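Local coordinates for protein lasso peptide isopeptidase AtxE2 (Asticcacaulis excentricus, PDB 5TXE) that hydrolyses the isopeptide bond of the lasso peptides astexin-2 and astexin-3, recognising their knotted shape and turning them into linear peptides, at residues P36-A47 and P390-L399; A47-S55 and L369-L377. The protein carries 1 engineered substitution. One frame throughout, in Å; residues are numbered along the deposited sequence.

Contact 1: P36-A47 and P390-L399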
ATOM      1  N   PRO A  36      29.450   4.553   1.171  1.00 43.44           N
ATOM      2  CA  PRO A  36      28.734   4.384   2.418  1.00 47.63           C
ATOM      3  C   PRO A  36      27.538   3.396   2.339  1.00 40.92           C
ATOM      4  O   PRO A  36      26.950   3.163   1.288  1.00 38.35           O
ATOM      5  CB  PRO A  36      28.268   5.819   2.750  1.00 49.63           C
ATOM      6  CG  PRO A  36      28.137   6.474   1.422  1.00 51.54           C
ATOM      7  CD  PRO A  36      29.252   5.895   0.589  1.00 46.01           C
ATOM      8  N   PRO A  37      27.199   2.816   3.470  1.00 41.68           N
ATOM      9  CA  PRO A  37      26.179   1.827   3.548  1.00 41.26           C
ATOM     10  C   PRO A  37      24.771   2.504   3.557  1.00 37.01           C
ATOM     11  O   PRO A  37      24.647   3.673   3.900  1.00 32.70           O
ATOM     12  CB  PRO A  37      26.526   1.157   4.869  1.00 47.43           C
ATOM     13  CG  PRO A  37      26.962   2.312   5.732  1.00 46.80           C
ATOM     14  CD  PRO A  37      27.643   3.264   4.807  1.00 45.26           C
ATOM     15  N   VAL A  38      23.731   1.779   3.143  1.00 35.63           N
ATOM     16  CA  VAL A  38      22.363   2.236   3.315  1.00 31.28           C
ATOM     17  C   VAL A  38      21.894   1.889   4.702  1.00 31.47           C
ATOM     18  O   VAL A  38      21.739   0.692   5.048  1.00 34.38           O
ATOM     19  CB  VAL A  38      21.431   1.587   2.320  1.00 37.04           C
ATOM     20  CG1 VAL A  38      20.004   2.074   2.533  1.00 38.84           C
ATOM     21  CG2 VAL A  38      21.861   1.950   0.915  1.00 41.95           C
ATOM     22  N   THR A  39      21.729   2.935   5.512  1.00 32.18           N
ATOM     23  CA  THR A  39      21.335   2.805   6.916  1.00 31.70           C
ATOM     24  C   THR A  39      19.871   3.173   7.114  1.00 30.22           C
ATOM     25  O   THR A  39      19.210   3.669   6.188  1.00 28.83           O
ATOM     26  CB  THR A  39      22.154   3.732   7.780  1.00 33.25           C
ATOM     27  OG1 THR A  39      21.900   5.055   7.356  1.00 29.25           O
ATOM     28  CG2 THR A  39      23.661   3.413   7.646  1.00 37.67           C
ATOM     29  N   PRO A  40      19.331   2.899   8.311  1.00 27.12           N
ATOM     30  CA  PRO A  40      17.942   3.351   8.526  1.00 28.92           C
ATOM     31  C   PRO A  40      17.746   4.862   8.337  1.00 25.51           C
ATOM     32  O   PRO A  40      16.741   5.268   7.829  1.00 23.17           O
ATOM     33  CB  PRO A  40      17.678   2.973   9.977  1.00 27.10           C
ATOM     34  CG  PRO A  40      18.598   1.812  10.219  1.00 27.31           C
ATOM     35  CD  PRO A  40      19.850   2.189   9.489  1.00 29.01           C
ATOM     36  N   GLU A  41      18.744   5.655   8.695  1.00 28.74           N
ATOM     37  CA  GLU A  41      18.751   7.136   8.508  1.00 30.87           C
ATOM     38  C   GLU A  41      18.660   7.513   7.027  1.00 28.41           C
ATOM     39  O   GLU A  41      17.967   8.442   6.669  1.00 28.71           O
ATOM     40  CB  GLU A  41      19.994   7.782   9.212  1.00 33.92           C
ATOM     41  CG  GLU A  41      19.929   7.838  10.781  1.00 39.10           C
ATOM     42  CD  GLU A  41      20.097   6.462  11.505  1.00 54.58           C
ATOM     43  OE1 GLU A  41      20.710   5.484  10.922  1.00 55.20           O
ATOM     44  OE2 GLU A  41      19.589   6.317  12.682  1.00 58.64           O
ATOM     45  N   VAL A  42      19.320   6.745   6.164  1.00 28.01           N
ATOM     46  CA  VAL A  42      19.254   6.985   4.734  1.00 27.05           C
ATOM     47  C   VAL A  42      17.883   6.563   4.201  1.00 25.34           C
ATOM     48  O   VAL A  42      17.243   7.308   3.478  1.00 23.93           O
ATOM     49  CB  VAL A  42      20.401   6.242   3.982  1.00 30.94           C
ATOM     50  CG1 VAL A  42      20.308   6.450   2.468  1.00 31.56           C
ATOM     51  CG2 VAL A  42      21.757   6.746   4.475  1.00 34.27           C
ATOM     52  N   LEU A  43      17.426   5.373   4.593  1.00 23.63           N
ATOM     53  CA  LEU A  43      16.184   4.820   4.057  1.00 22.99           C
ATOM     54  C   LEU A  43      14.971   5.682   4.394  1.00 25.06           C
ATOM     55  O   LEU A  43      14.127   5.964   3.547  1.00 22.07           O
ATOM     56  CB  LEU A  43      15.978   3.416   4.603  1.00 23.83           C
ATOM     57  CG  LEU A  43      14.722   2.691   4.159  1.00 24.62           C
ATOM     58  CD1 LEU A  43      14.757   2.516   2.641  1.00 25.24           C
ATOM     59  CD2 LEU A  43      14.583   1.336   4.852  1.00 23.54           C
ATOM     60  N   VAL A  44      14.868   6.113   5.642  1.00 24.48           N
ATOM     61  CA  VAL A  44      13.693   6.860   6.023  1.00 24.27           C
ATOM     62  C   VAL A  44      13.627   8.198   5.282  1.00 24.83           C
ATOM     63  O   VAL A  44      12.537   8.727   5.059  1.00 25.03           O
ATOM     64  CB  VAL A  44      13.596   7.054   7.554  1.00 27.36           C
ATOM     65  CG1 VAL A  44      14.627   8.049   8.058  1.00 28.73           C
ATOM     66  CG2 VAL A  44      12.230   7.618   7.943  1.00 31.79           C
ATOM     67  N   ARG A  45      14.771   8.730   4.852  1.00 24.63           N
ATOM     68  CA  ARG A  45      14.769   9.991   4.122  1.00 28.08           C
ATOM     69  C   ARG A  45      14.618   9.866   2.599  1.00 28.19           C
ATOM     70  O   ARG A  45      14.633  10.878   1.916  1.00 25.95           O
ATOM     71  CB  ARG A  45      16.067  10.728   4.417  1.00 31.80           C
ATOM     72  CG  ARG A  45      16.206  11.231   5.847  1.00 33.79           C
ATOM     73  CD  ARG A  45      17.581  11.858   6.039  1.00 31.57           C
ATOM     74  NE  ARG A  45      17.679  12.619   7.269  1.00 32.10           N
ATOM     75  CZ  ARG A  45      17.950  12.100   8.443  1.00 35.72           C
ATOM     76  NH1 ARG A  45      18.129  10.793   8.580  1.00 38.57           N
ATOM     77  NH2 ARG A  45      18.049  12.890   9.494  1.00 38.31           N
ATOM     78  N   LEU A  46      14.544   8.657   2.052  1.00 27.86           N
ATOM     79  CA  LEU A  46      14.337   8.519   0.559  1.00 27.25           C
ATOM     80  C   LEU A  46      12.965   9.008   0.192  1.00 26.98           C
ATOM     81  O   LEU A  46      11.953   8.517   0.724  1.00 27.81           O
ATOM     82  CB  LEU A  46      14.536   7.084   0.102  1.00 27.41           C
ATOM     83  CG  LEU A  46      15.970   6.541   0.241  1.00 29.94           C
ATOM     84  CD1 LEU A  46      16.075   5.060  -0.091  1.00 31.76           C
ATOM     85  CD2 LEU A  46      16.930   7.315  -0.643  1.00 32.04           C
ATOM     86  N   ALA A  47      12.916  10.019  -0.674  1.00 24.23           N
ATOM     87  CA  ALA A  47      11.685  10.661  -1.051  1.00 26.35           C
ATOM     88  C   ALA A  47      10.803   9.729  -1.851  1.00 26.35           C
ATOM     89  O   ALA A  47      11.278   8.677  -2.305  1.00 28.47           O
ATOM     90  CB  ALA A  47      11.993  11.884  -1.872  1.00 30.11           C
ATOM     91  N   PRO A 390      13.739  11.984  -7.609  1.00 36.81           N
ATOM     92  CA  PRO A 390      13.829  12.870  -6.469  1.00 35.04           C
ATOM     93  C   PRO A 390      14.899  12.386  -5.515  1.00 33.30           C
ATOM     94  O   PRO A 390      15.166  13.076  -4.560  1.00 38.08           O
ATOM     95  CB  PRO A 390      12.426  12.776  -5.828  1.00 34.18           C
ATOM     96  CG  PRO A 390      11.971  11.409  -6.152  1.00 35.48           C
ATOM     97  CD  PRO A 390      12.580  11.075  -7.497  1.00 38.11           C
ATOM     98  N   ASN A 391      15.474  11.205  -5.714  1.00 29.45           N
ATOM     99  CA  ASN A 391      16.597  10.800  -4.902  1.00 31.40           C
ATOM    100  C   ASN A 391      17.977  10.866  -5.659  1.00 41.87           C
ATOM    101  O   ASN A 391      18.009  10.887  -6.857  1.00 46.01           O
ATOM    102  CB  ASN A 391      16.295   9.417  -4.344  1.00 31.16           C
ATOM    103  CG  ASN A 391      15.162   9.449  -3.317  1.00 31.03           C
ATOM    104  OD1 ASN A 391      15.272  10.112  -2.278  1.00 28.01           O
ATOM    105  ND2 ASN A 391      14.068   8.775  -3.609  1.00 28.49           N
ATOM    106  N   PRO A 392      19.121  10.959  -4.938  1.00 58.94           N
ATOM    107  CA  PRO A 392      20.345  10.766  -5.745  1.00 56.69           C
ATOM    108  C   PRO A 392      20.338   9.349  -6.194  1.00 62.39           C
ATOM    109  O   PRO A 392      19.503   8.548  -5.715  1.00 53.51           O
ATOM    110  CB  PRO A 392      21.485  10.943  -4.747  1.00 50.62           C
ATOM    111  CG  PRO A 392      20.888  10.725  -3.390  1.00 56.26           C
ATOM    112  CD  PRO A 392      19.433  11.178  -3.498  1.00 56.41           C
ATOM    113  N   ASP A 393      21.258   9.065  -7.104  1.00 65.73           N
ATOM    114  CA  ASP A 393      21.567   7.704  -7.552  1.00 73.50           C
ATOM    115  C   ASP A 393      22.085   6.825  -6.373  1.00 70.56           C
ATOM    116  O   ASP A 393      23.084   7.109  -5.716  1.00 64.25           O
ATOM    117  CB  ASP A 393      22.624   7.783  -8.676  1.00 82.10           C
ATOM    118  CG  ASP A 393      22.657   6.547  -9.572  1.00 89.12           C
ATOM    119  OD1 ASP A 393      22.499   5.404  -9.093  1.00 90.54           O
ATOM    120  OD2 ASP A 393      22.871   6.732 -10.783  1.00 88.81           O
ATOM    121  N   LEU A 394      21.426   5.717  -6.136  1.00 73.11           N
ATOM    122  CA  LEU A 394      21.818   4.881  -5.027  1.00 75.31           C
ATOM    123  C   LEU A 394      23.075   4.053  -5.273  1.00 74.45           C
ATOM    124  O   LEU A 394      23.554   3.399  -4.333  1.00 71.19           O
ATOM    125  CB  LEU A 394      20.664   3.943  -4.658  1.00 78.35           C
ATOM    126  CG  LEU A 394      19.469   4.625  -4.030  1.00 68.35           C
ATOM    127  CD1 LEU A 394      18.440   3.567  -3.714  1.00 65.13           C
ATOM    128  CD2 LEU A 394      19.913   5.349  -2.778  1.00 70.49           C
ATOM    129  N   SER A 395      23.602   4.018  -6.503  1.00 69.33           N
ATOM    130  CA  SER A 395      24.948   3.424  -6.706  1.00 72.36           C
ATOM    131  C   SER A 395      26.057   4.254  -5.993  1.00 60.26           C
ATOM    132  O   SER A 395      27.147   3.730  -5.788  1.00 58.56           O
ATOM    133  CB  SER A 395      25.281   3.157  -8.188  1.00 74.80           C
ATOM    134  OG  SER A 395      25.224   4.344  -8.954  1.00 84.50           O
ATOM    135  N   ARG A 396      25.770   5.507  -5.587  1.00 55.79           N
ATOM    136  CA  ARG A 396      26.564   6.183  -4.506  1.00 61.74           C
ATOM    137  C   ARG A 396      26.741   5.392  -3.182  1.00 52.22           C
ATOM    138  O   ARG A 396      27.658   5.647  -2.429  1.00 51.81           O
ATOM    139  CB  ARG A 396      25.932   7.516  -4.153  1.00 73.26           C
ATOM    140  CG  ARG A 396      26.075   8.464  -5.317  1.00 94.78           C
ATOM    141  CD  ARG A 396      25.613   9.885  -5.049  1.00105.77           C
ATOM    142  NE  ARG A 396      25.030  10.442  -6.270  1.00107.99           N
ATOM    143  CZ  ARG A 396      24.364  11.587  -6.313  1.00101.20           C
ATOM    144  NH1 ARG A 396      24.201  12.294  -5.196  1.00105.89           N
ATOM    145  NH2 ARG A 396      23.856  12.016  -7.466  1.00 90.64           N
ATOM    146  N   TYR A 397      25.860   4.429  -2.915  1.00 45.24           N
ATOM    147  CA  TYR A 397      25.882   3.699  -1.681  1.00 42.78           C
ATOM    148  C   TYR A 397      26.355   2.304  -2.022  1.00 41.58           C
ATOM    149  O   TYR A 397      26.274   1.912  -3.157  1.00 36.19           O
ATOM    150  CB  TYR A 397      24.476   3.699  -1.058  1.00 45.10           C
ATOM    151  CG  TYR A 397      24.078   5.025  -0.445  1.00 42.87           C
ATOM    152  CD1 TYR A 397      24.441   5.360   0.858  1.00 45.76           C
ATOM    153  CD2 TYR A 397      23.339   5.920  -1.155  1.00 47.78           C
ATOM    154  CE1 TYR A 397      24.096   6.587   1.407  1.00 46.25           C
ATOM    155  CE2 TYR A 397      22.971   7.145  -0.618  1.00 50.33           C
ATOM    156  CZ  TYR A 397      23.353   7.480   0.653  1.00 45.75           C
ATOM    157  OH  TYR A 397      22.968   8.714   1.146  1.00 53.81           O
ATOM    158  N   ARG A 398      26.881   1.563  -1.057  1.00 44.23           N
ATOM    159  CA  ARG A 398      27.214   0.164  -1.295  1.00 48.56           C
ATOM    160  C   ARG A 398      25.946  -0.640  -1.108  1.00 44.03           C
ATOM    161  O   ARG A 398      25.538  -0.945   0.016  1.00 48.45           O
ATOM    162  CB  ARG A 398      28.337  -0.334  -0.366  1.00 60.25           C
ATOM    163  CG  ARG A 398      29.096  -1.554  -0.917  1.00 68.65           C
ATOM    164  CD  ARG A 398      30.569  -1.574  -0.453  1.00 81.61           C
ATOM    165  NE  ARG A 398      31.061  -2.686   0.404  1.00 84.43           N
ATOM    166  CZ  ARG A 398      31.245  -3.942  -0.013  1.00 81.35           C
ATOM    167  NH1 ARG A 398      30.875  -4.305  -1.246  1.00 78.65           N
ATOM    168  NH2 ARG A 398      31.753  -4.849   0.817  1.00 72.80           N
ATOM    169  N   LEU A 399      25.347  -0.993  -2.227  1.00 39.63           N
ATOM    170  CA  LEU A 399      24.099  -1.664  -2.246  1.00 40.90           C
ATOM    171  C   LEU A 399      24.243  -3.164  -2.024  1.00 43.08           C
ATOM    172  O   LEU A 399      25.146  -3.775  -2.506  1.00 43.35           O
ATOM    173  CB  LEU A 399      23.392  -1.419  -3.551  1.00 42.43           C
ATOM    174  CG  LEU A 399      22.999   0.013  -3.823  1.00 41.86           C
ATOM    175  CD1 LEU A 399      22.307   0.067  -5.174  1.00 43.32           C
ATOM    176  CD2 LEU A 399      22.058   0.570  -2.790  1.00 44.73           C
TER

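Contact 2: A47-S55 and L369-L377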
ATOM      1  N   ALA A  47      12.916  10.019  -0.674  1.00 24.23           N
ATOM      2  CA  ALA A  47      11.685  10.661  -1.051  1.00 26.35           C
ATOM      3  C   ALA A  47      10.803   9.729  -1.851  1.00 26.35           C
ATOM      4  O   ALA A  47      11.278   8.677  -2.305  1.00 28.47           O
ATOM      5  CB  ALA A  47      11.993  11.884  -1.872  1.00 30.11           C
ATOM      6  N   ASP A  48       9.527  10.091  -1.940  1.00 26.71           N
ATOM      7  CA  ASP A  48       8.521   9.296  -2.627  1.00 28.09           C
ATOM      8  C   ASP A  48       7.568  10.221  -3.409  1.00 28.94           C
ATOM      9  O   ASP A  48       7.567  11.451  -3.235  1.00 24.86           O
ATOM     10  CB  ASP A  48       7.741   8.402  -1.641  1.00 31.53           C
ATOM     11  CG  ASP A  48       7.324   7.006  -2.271  1.00 38.12           C
ATOM     12  OD1 ASP A  48       7.567   6.707  -3.502  1.00 35.70           O
ATOM     13  OD2 ASP A  48       6.709   6.198  -1.518  1.00 38.05           O
ATOM     14  N   ILE A  49       6.813   9.611  -4.312  1.00 27.36           N
ATOM     15  CA  ILE A  49       5.825  10.289  -5.127  1.00 27.10           C
ATOM     16  C   ILE A  49       4.539   9.506  -5.071  1.00 26.78           C
ATOM     17  O   ILE A  49       4.521   8.314  -5.409  1.00 30.87           O
ATOM     18  CB  ILE A  49       6.288  10.327  -6.597  1.00 29.57           C
ATOM     19  CG1 ILE A  49       7.558  11.154  -6.727  1.00 30.24           C
ATOM     20  CG2 ILE A  49       5.199  10.905  -7.471  1.00 32.61           C
ATOM     21  CD1 ILE A  49       8.314  10.933  -8.028  1.00 30.61           C
ATOM     22  N   GLY A  50       3.482  10.124  -4.569  1.00 26.04           N
ATOM     23  CA  GLY A  50       2.171   9.441  -4.429  1.00 29.34           C
ATOM     24  C   GLY A  50       2.061   8.532  -3.200  1.00 31.15           C
ATOM     25  O   GLY A  50       2.964   8.438  -2.396  1.00 31.43           O
ATOM     26  N   THR A  51       0.941   7.844  -3.067  1.00 29.66           N
ATOM     27  CA  THR A  51       0.687   7.018  -1.893  1.00 27.42           C
ATOM     28  C   THR A  51       1.700   5.899  -1.803  1.00 29.92           C
ATOM     29  O   THR A  51       2.326   5.464  -2.809  1.00 30.86           O
ATOM     30  CB  THR A  51      -0.806   6.508  -1.887  1.00 29.16           C
ATOM     31  OG1 THR A  51      -1.159   5.930  -0.645  1.00 27.22           O
ATOM     32  CG2 THR A  51      -1.087   5.508  -2.985  1.00 26.95           C
ATOM     33  N   MET A  52       1.803   5.382  -0.599  1.00 28.50           N
ATOM     34  CA  MET A  52       2.807   4.406  -0.272  1.00 30.14           C
ATOM     35  C   MET A  52       2.827   3.239  -1.230  1.00 26.84           C
ATOM     36  O   MET A  52       3.868   2.881  -1.730  1.00 27.52           O
ATOM     37  CB  MET A  52       2.592   3.849   1.133  1.00 32.80           C
ATOM     38  CG  MET A  52       2.793   4.925   2.194  1.00 46.14           C
ATOM     39  SD  MET A  52       2.803   4.238   3.880  1.00 53.74           S
ATOM     40  CE  MET A  52       3.509   2.602   3.550  1.00 38.03           C
ATOM     41  N   SER A  53       1.678   2.648  -1.456  1.00 27.30           N
ATOM     42  CA  SER A  53       1.589   1.464  -2.265  1.00 32.57           C
ATOM     43  C   SER A  53       0.884   1.830  -3.539  1.00 30.02           C
ATOM     44  O   SER A  53      -0.305   1.990  -3.553  1.00 38.45           O
ATOM     45  CB  SER A  53       0.817   0.375  -1.520  1.00 34.17           C
ATOM     46  OG  SER A  53       0.546  -0.697  -2.395  1.00 40.34           O
ATOM     47  N   ALA A  54       1.632   1.983  -4.615  1.00 32.27           N
ATOM     48  CA  ALA A  54       1.086   2.497  -5.842  1.00 32.89           C
ATOM     49  C   ALA A  54       1.110   1.437  -6.910  1.00 33.36           C
ATOM     50  O   ALA A  54       2.009   0.623  -6.953  1.00 30.11           O
ATOM     51  CB  ALA A  54       1.915   3.659  -6.307  1.00 34.50           C
ATOM     52  N   SER A  55       0.127   1.479  -7.791  1.00 32.03           N
ATOM     53  CA  SER A  55       0.099   0.533  -8.893  1.00 30.04           C
ATOM     54  C   SER A  55      -0.240   1.255 -10.208  1.00 29.46           C
ATOM     55  O   SER A  55      -0.193   2.506 -10.312  1.00 30.76           O
ATOM     56  CB  SER A  55      -0.913  -0.579  -8.568  1.00 30.83           C
ATOM     57  OG  SER A  55      -2.223  -0.031  -8.560  1.00 32.82           O
ATOM     58  N   LEU A 369      16.047  -1.994  -6.540  1.00 28.32           N
ATOM     59  CA  LEU A 369      17.058  -1.054  -6.068  1.00 30.92           C
ATOM     60  C   LEU A 369      16.864   0.326  -6.624  1.00 27.33           C
ATOM     61  O   LEU A 369      17.748   1.151  -6.505  1.00 27.70           O
ATOM     62  CB  LEU A 369      18.461  -1.543  -6.388  1.00 33.72           C
ATOM     63  CG  LEU A 369      18.844  -2.814  -5.637  1.00 37.85           C
ATOM     64  CD1 LEU A 369      20.248  -3.272  -6.056  1.00 41.99           C
ATOM     65  CD2 LEU A 369      18.819  -2.633  -4.133  1.00 40.66           C
ATOM     66  N   GLN A 370      15.665   0.616  -7.098  1.00 27.87           N
ATOM     67  CA  GLN A 370      15.325   1.937  -7.633  1.00 28.98           C
ATOM     68  C   GLN A 370      14.061   2.441  -6.983  1.00 28.69           C
ATOM     69  O   GLN A 370      12.990   1.958  -7.267  1.00 29.34           O
ATOM     70  CB  GLN A 370      15.056   1.815  -9.155  1.00 33.07           C
ATOM     71  CG  GLN A 370      14.502   3.060  -9.826  1.00 31.71           C
ATOM     72  CD  GLN A 370      15.511   4.172  -9.743  1.00 34.60           C
ATOM     73  OE1 GLN A 370      16.545   4.062 -10.354  1.00 33.93           O
ATOM     74  NE2 GLN A 370      15.256   5.209  -8.916  1.00 35.71           N
ATOM     75  N   PRO A 371      14.164   3.432  -6.112  1.00 31.68           N
ATOM     76  CA  PRO A 371      12.963   4.036  -5.541  1.00 31.40           C
ATOM     77  C   PRO A 371      12.176   4.766  -6.595  1.00 30.46           C
ATOM     78  O   PRO A 371      12.677   5.050  -7.665  1.00 30.14           O
ATOM     79  CB  PRO A 371      13.466   5.048  -4.501  1.00 30.82           C
ATOM     80  CG  PRO A 371      14.944   4.982  -4.537  1.00 34.77           C
ATOM     81  CD  PRO A 371      15.411   3.965  -5.541  1.00 35.20           C
ATOM     82  N   ARG A 372      10.959   5.107  -6.258  1.00 24.91           N
ATOM     83  CA  ARG A 372      10.087   5.668  -7.200  1.00 30.34           C
ATOM     84  C   ARG A 372      10.644   6.956  -7.856  1.00 32.94           C
ATOM     85  O   ARG A 372      11.074   7.911  -7.181  1.00 34.72           O
ATOM     86  CB  ARG A 372       8.726   5.928  -6.560  1.00 31.53           C
ATOM     87  CG  ARG A 372       7.589   5.913  -7.532  1.00 32.62           C
ATOM     88  CD  ARG A 372       6.242   5.981  -6.819  1.00 29.80           C
ATOM     89  NE  ARG A 372       6.001   4.737  -6.113  1.00 28.29           N
ATOM     90  CZ  ARG A 372       5.176   4.621  -5.084  1.00 31.32           C
ATOM     91  NH1 ARG A 372       4.489   5.668  -4.636  1.00 32.14           N
ATOM     92  NH2 ARG A 372       5.000   3.448  -4.506  1.00 33.13           N
ATOM     93  N   ARG A 373      10.586   6.963  -9.187  1.00 28.88           N
ATOM     94  CA  ARG A 373      11.000   8.083  -9.978  1.00 30.15           C
ATOM     95  C   ARG A 373      10.119   8.175 -11.203  1.00 33.24           C
ATOM     96  O   ARG A 373       9.297   7.276 -11.472  1.00 31.28           O
ATOM     97  CB  ARG A 373      12.430   7.841 -10.413  1.00 29.95           C
ATOM     98  CG  ARG A 373      12.551   6.627 -11.269  1.00 31.11           C
ATOM     99  CD  ARG A 373      13.871   6.534 -11.971  1.00 30.89           C
ATOM    100  NE  ARG A 373      13.923   5.272 -12.671  1.00 31.10           N
ATOM    101  CZ  ARG A 373      14.955   4.813 -13.404  1.00 33.31           C
ATOM    102  NH1 ARG A 373      16.086   5.496 -13.564  1.00 34.05           N
ATOM    103  NH2 ARG A 373      14.847   3.625 -13.970  1.00 30.13           N
ATOM    104  N   LEU A 374      10.276   9.265 -11.928  1.00 32.62           N
ATOM    105  CA  LEU A 374       9.603   9.419 -13.210  1.00 35.59           C
ATOM    106  C   LEU A 374      10.538   9.026 -14.364  1.00 33.47           C
ATOM    107  O   LEU A 374      11.723   9.298 -14.343  1.00 32.70           O
ATOM    108  CB  LEU A 374       9.134  10.835 -13.416  1.00 36.83           C
ATOM    109  CG  LEU A 374       7.795  11.326 -12.865  1.00 40.42           C
ATOM    110  CD1 LEU A 374       7.194  10.433 -11.821  1.00 38.46           C
ATOM    111  CD2 LEU A 374       7.918  12.747 -12.408  1.00 40.83           C
ATOM    112  N   VAL A 375       9.933   8.473 -15.399  1.00 33.78           N
ATOM    113  CA  VAL A 375      10.588   7.799 -16.482  1.00 33.88           C
ATOM    114  C   VAL A 375       9.748   8.065 -17.716  1.00 34.67           C
ATOM    115  O   VAL A 375       8.535   8.338 -17.593  1.00 34.77           O
ATOM    116  CB  VAL A 375      10.625   6.336 -16.024  1.00 36.17           C
ATOM    117  CG1 VAL A 375       9.824   5.362 -16.841  1.00 37.27           C
ATOM    118  CG2 VAL A 375      11.978   5.910 -15.541  1.00 36.99           C
ATOM    119  N   THR A 376      10.385   8.085 -18.899  1.00 36.61           N
ATOM    120  CA  THR A 376       9.629   8.080 -20.183  1.00 41.09           C
ATOM    121  C   THR A 376       9.843   6.790 -20.910  1.00 36.30           C
ATOM    122  O   THR A 376      10.916   6.240 -20.923  1.00 41.20           O
ATOM    123  CB  THR A 376       9.978   9.245 -21.159  1.00 41.95           C
ATOM    124  OG1 THR A 376      11.361   9.199 -21.468  1.00 46.02           O
ATOM    125  CG2 THR A 376       9.718  10.562 -20.553  1.00 43.60           C
ATOM    126  N   LEU A 377       8.788   6.266 -21.468  1.00 38.58           N
ATOM    127  CA  LEU A 377       8.884   5.023 -22.187  1.00 42.80           C
ATOM    128  C   LEU A 377       8.561   5.322 -23.668  1.00 43.87           C
ATOM    129  O   LEU A 377       7.492   5.837 -23.991  1.00 45.76           O
ATOM    130  CB  LEU A 377       7.899   4.056 -21.576  1.00 45.04           C
ATOM    131  CG  LEU A 377       8.266   2.581 -21.543  1.00 57.29           C
ATOM    132  CD1 LEU A 377       9.739   2.313 -21.365  1.00 61.23           C
ATOM    133  CD2 LEU A 377       7.567   1.926 -20.384  1.00 61.55           C
TER
HETATM  134  O   HOH W   1       9.735   4.672  -3.610  1.00 37.47           O

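Contact 1: P36-A47 and P390-L399
N391 and A47 pair by two hydrogen bonds, at the point where the chain, having left the last blade of the β-propeller, runs back to the α/β-hydrolase domain and meets the N-terminal segment that enters the propeller. The N391 amide acts like a second peptide group: its OD1 accepts from A47 N at 2.9 Å, in the amide plane and on a lone pair, while its ND2 gives a hydrogen to A47 O at 3.1 Å. A carboxamide suits the place, since it offers an acceptor and a donor side by side to one residue's N-H and C=O. A47 O also takes a weak bond from R445. The small methyl of A47 lies against CB of P390, and L46 crosses the N391 amide at about a right angle, its CD2 lying 3.6 Å from N391 OD1.

At the other end Y397 packs against the 36–38 chain and helix 40–44. With CG anti to its carbonyl carbon (chi1 -74°), its ring reaches the helix, where V42 comes from the opposite direction with CG1 anti to its own backbone N. That methyl makes an off-centre CH-π contact, V42 CG1 to Y397 CZ 3.7 Å, and CG2 adds a contact at CE1. V38 CG2 touches both CB of Y397, at 3.7 Å, and CD2 of L399. P36 lays CG 3.9 Å from CD1 of the Y397 ring, while its carbonyl oxygen sits at the ring edge, near the plane. That same P36 O accepts from R398 N at 2.8 Å.

Contact 2: A47-S55 and L369-L377
The guanidinium of R372 lies between D48 and A54: D48 OD1 sits over one face, the methyl of A54 over the other, and backbone carbonyls of residues 49–52 line its edge. This is a buried seam of the β-propeller, where strand 48–49, paired with the first blade, meets the corner leading into strand 373–378 of the last. R372 NH1 bonds I49 O and T51 O, both at 2.8 Å and close to the guanidinium plane. R372 NH2 gives a longer bond to M52 O, 3.1 Å, and NE pairs with E366. Arginine suits the place because its flat group can hold several carbonyls of a loop at once, which fixes its rotation. The chain runs extended from CA and bends at chi3 (-70°) to bring NH1 and NH2 to them.

The D48 carboxylate and R372 guanidinium planes stand 42° apart, and D48 OD1 lies 3.4 Å from R372 NH1 but well out of the guanidinium plane, so the salt bridge is one of charge without an N-H aimed at the oxygen. A54 brings only CB, 3.6 Å from R372 CZ, a small apolar cover. Positive phi at G50 favours glycine in the turn between two of the carbonyls. Beyond the arginine, I49 CD1 touches L374 CD1 at 4.0 Å. A water gives a hydrogen to D48 OD1 at 3.0 Å and accepts from R372 N at 2.9 Å.

In the fold
Contacts 1 and 2 follow one another along the N-terminal segment and share A47; their centres are 15 Å apart, and contact 2 is nested in the chain loop closed by contact 1. The returning chain joins them too: P390 CD packs 3.5 Å from R372 O, and L394 CD1 lies 3.6 Å from P371 CD. Contact 1 lies away from the annotated sites, against helices of the hydrolase domain. Contact 2 is deeper: the M52 side chain is about 9 Å from that of H638, probably part of the charge relay, and about 10 Å from that of A527, the engineered alanine at the nucleophile position. S53 packs on the bound peptide, its O weakly hydrogen-bonded to it.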